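Local coordinates for HIAXHD3 (Humicola insolens, PDB 3ZXJ), which hydrolyses alpha-L-arabinofuranosyl side chains as an exo-acting family 43 arabinofuranosidase, probably on arabinoxylan, and served as the scaffold for engineering in endo-xylanase activity, at residues Glu15-Leu20 against Phe29-Ser34. Residues are numbered along the deposited sequence; the frame is centred on the assembly and turned at random.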
loop_
_atom_site.group_PDB
_atom_site.type_symbol
_atom_site.label_atom_id
_atom_site.label_comp_id
_atom_site.label_asym_id
_atom_site.label_seq_id
_atom_site.Cartn_x
_atom_site.Cartn_y
_atom_site.Cartn_z
ATOM N N GLU A 15 2.254 5.022 -7.034
ATOM C CA GLU A 15 2.397 3.700 -6.418
ATOM C C GLU A 15 1.144 3.487 -5.579
ATOM O O GLU A 15 0.587 4.432 -5.029
ATOM C CB GLU A 15 3.646 3.620 -5.506
ATOM C CG GLU A 15 5.005 3.635 -6.224
ATOM C CD GLU A 15 6.199 3.477 -5.272
ATOM O OE1 GLU A 15 6.014 2.923 -4.161
ATOM O OE2 GLU A 15 7.332 3.909 -5.633
ATOM N N ASP A 16 0.723 2.232 -5.508
ATOM C CA ASP A 16 -0.519 1.831 -4.875
ATOM C C ASP A 16 -0.483 2.011 -3.353
ATOM O O ASP A 16 0.029 1.162 -2.646
ATOM C CB ASP A 16 -0.759 0.355 -5.237
ATOM C CG ASP A 16 -2.020 -0.213 -4.615
ATOM O OD1 ASP A 16 -3.018 0.508 -4.518
ATOM O OD2 ASP A 16 -2.004 -1.405 -4.235
ATOM N N HIS A 17 -1.104 3.086 -2.866
ATOM C CA HIS A 17 -1.188 3.423 -1.438
ATOM C C HIS A 17 -2.596 3.882 -1.118
ATOM O O HIS A 17 -2.845 5.075 -0.935
ATOM C CB HIS A 17 -0.123 4.472 -1.053
ATOM C CG HIS A 17 1.240 3.867 -0.741
ATOM N ND1 HIS A 17 1.486 3.202 0.417
ATOM C CD2 HIS A 17 2.429 3.839 -1.473
ATOM C CE1 HIS A 17 2.763 2.788 0.433
ATOM N NE2 HIS A 17 3.346 3.182 -0.732
ATOM N N PRO A 18 -3.552 2.925 -1.046
ATOM C CA PRO A 18 -4.962 3.244 -0.965
ATOM C C PRO A 18 -5.421 3.619 0.453
ATOM O O PRO A 18 -4.691 3.416 1.409
ATOM C CB PRO A 18 -5.630 1.918 -1.368
ATOM C CG PRO A 18 -4.676 0.851 -0.890
ATOM C CD PRO A 18 -3.321 1.472 -1.183
ATOM N N ASP A 19 -6.638 4.164 0.542
ATOM C CA ASP A 19 -7.337 4.412 1.819
ATOM C C ASP A 19 -6.535 5.358 2.715
ATOM O O ASP A 19 -6.495 5.213 3.948
ATOM C CB ASP A 19 -7.646 3.093 2.556
ATOM C CG ASP A 19 -8.566 2.180 1.761
ATOM O OD1 ASP A 19 -9.458 2.723 1.075
ATOM O OD2 ASP A 19 -8.378 0.929 1.804
ATOM N N LEU A 20 -5.911 6.344 2.073
ATOM C CA LEU A 20 -4.939 7.175 2.744
ATOM C C LEU A 20 -5.516 8.005 3.892
ATOM O O LEU A 20 -6.681 8.440 3.869
ATOM C CB LEU A 20 -4.222 8.074 1.728
ATOM C CG LEU A 20 -5.045 9.185 1.057
ATOM C CD1 LEU A 20 -4.906 10.475 1.873
ATOM C CD2 LEU A 20 -4.567 9.428 -0.377
ATOM N N PHE A 29 4.809 15.971 6.783
ATOM C CA PHE A 29 3.503 15.343 6.522
ATOM C C PHE A 29 3.638 13.821 6.582
ATOM O O PHE A 29 4.627 13.268 6.080
ATOM C CB PHE A 29 2.977 15.715 5.138
ATOM C CG PHE A 29 2.873 17.194 4.875
ATOM C CD1 PHE A 29 1.733 17.909 5.261
ATOM C CD2 PHE A 29 3.878 17.862 4.186
ATOM C CE1 PHE A 29 1.611 19.264 4.985
ATOM C CE2 PHE A 29 3.767 19.227 3.912
ATOM C CZ PHE A 29 2.643 19.934 4.317
ATOM N N TYR A 30 2.637 13.157 7.171
ATOM C CA TYR A 30 2.618 11.707 7.275
ATOM C C TYR A 30 1.405 11.142 6.568
ATOM O O TYR A 30 0.356 11.774 6.526
ATOM C CB TYR A 30 2.584 11.261 8.739
ATOM C CG TYR A 30 3.919 11.473 9.414
ATOM C CD1 TYR A 30 4.987 10.596 9.177
ATOM C CD2 TYR A 30 4.127 12.557 10.266
ATOM C CE1 TYR A 30 6.216 10.801 9.796
ATOM C CE2 TYR A 30 5.366 12.779 10.878
ATOM C CZ TYR A 30 6.398 11.887 10.641
ATOM O OH TYR A 30 7.622 12.073 11.243
ATOM N N TYR A 31 1.564 9.951 6.010
ATOM C CA TYR A 31 0.566 9.342 5.130
ATOM C C TYR A 31 0.487 7.877 5.526
ATOM O O TYR A 31 1.508 7.203 5.551
ATOM C CB TYR A 31 1.089 9.510 3.679
ATOM C CG TYR A 31 0.281 8.975 2.490
ATOM C CD1 TYR A 31 -0.223 7.657 2.444
ATOM C CD2 TYR A 31 0.096 9.775 1.379
ATOM C CE1 TYR A 31 -0.908 7.191 1.303
ATOM C CE2 TYR A 31 -0.596 9.331 0.248
ATOM C CZ TYR A 31 -1.090 8.034 0.208
ATOM O OH TYR A 31 -1.744 7.637 -0.949
ATOM N N SER A 32 -0.713 7.381 5.822
ATOM C CA SER A 32 -0.909 5.984 6.203
ATOM C C SER A 32 -1.810 5.297 5.179
ATOM O O SER A 32 -2.844 5.853 4.821
ATOM C CB SER A 32 -1.560 5.930 7.598
ATOM O OG SER A 32 -1.913 4.599 7.964
ATOM N N SER A 33 -1.429 4.115 4.691
ATOM C CA SER A 33 -2.266 3.399 3.711
ATOM C C SER A 33 -2.660 1.992 4.162
ATOM O O SER A 33 -2.139 1.497 5.174
ATOM C CB SER A 33 -1.570 3.333 2.337
ATOM O OG SER A 33 -0.394 2.549 2.426
ATOM N N SER A 34 -3.563 1.355 3.406
ATOM C CA SER A 34 -4.067 0.014 3.745
ATOM C C SER A 34 -3.378 -1.077 2.916
ATOM O O SER A 34 -2.977 -0.844 1.741
ATOM C CB SER A 34 -5.568 -0.058 3.496
ATOM O OG SER A 34 -5.813 0.185 2.102
#
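Tyr-31 reaches His-17 with its hydroxyl. Tyr-31 OH gives a hydrogen bond of 2.8 Å to His-17 O, in the carbonyl plane and on a lone pair. CG of Tyr-31 lies anti to the backbone N (chi1 180°), which extends the ring from the strand to His-17 O and lays its face against Leu-20. Leu-20 CB is 3.5 Å from Tyr-31 CE1. Its CD2 sits near the hydroxyl. A phenylalanine at Tyr-31 could keep the ring under Leu-20, but would probably leave the buried His-17 O without this donor. The His-17 ring meets Ser-33 edge-on. His-17 ND1 and Ser-33 OG share a nearly straight hydrogen bond of 2.8 Å, and either may be the donor. Next along, Ser-34 is held twice. Its N bonds Pro-18 O at 3.1 Å, and its OG donates to Asp-19 OD2 at 2.7 Å, on the anti side and 30° out of the carboxylate plane. The same OD2 bonds a bound BTB molecule, probably from crystallisation, consistent with a place in the sugar pocket of this five-bladed beta-propeller. The loop leads into strand 21-25, the innermost of its blade, which pairs with strand 28-32. Strand 41-47 follows, with Pro-43 and Leu-45 against His-17. Strand 260-267 of another blade packs on Leu-20.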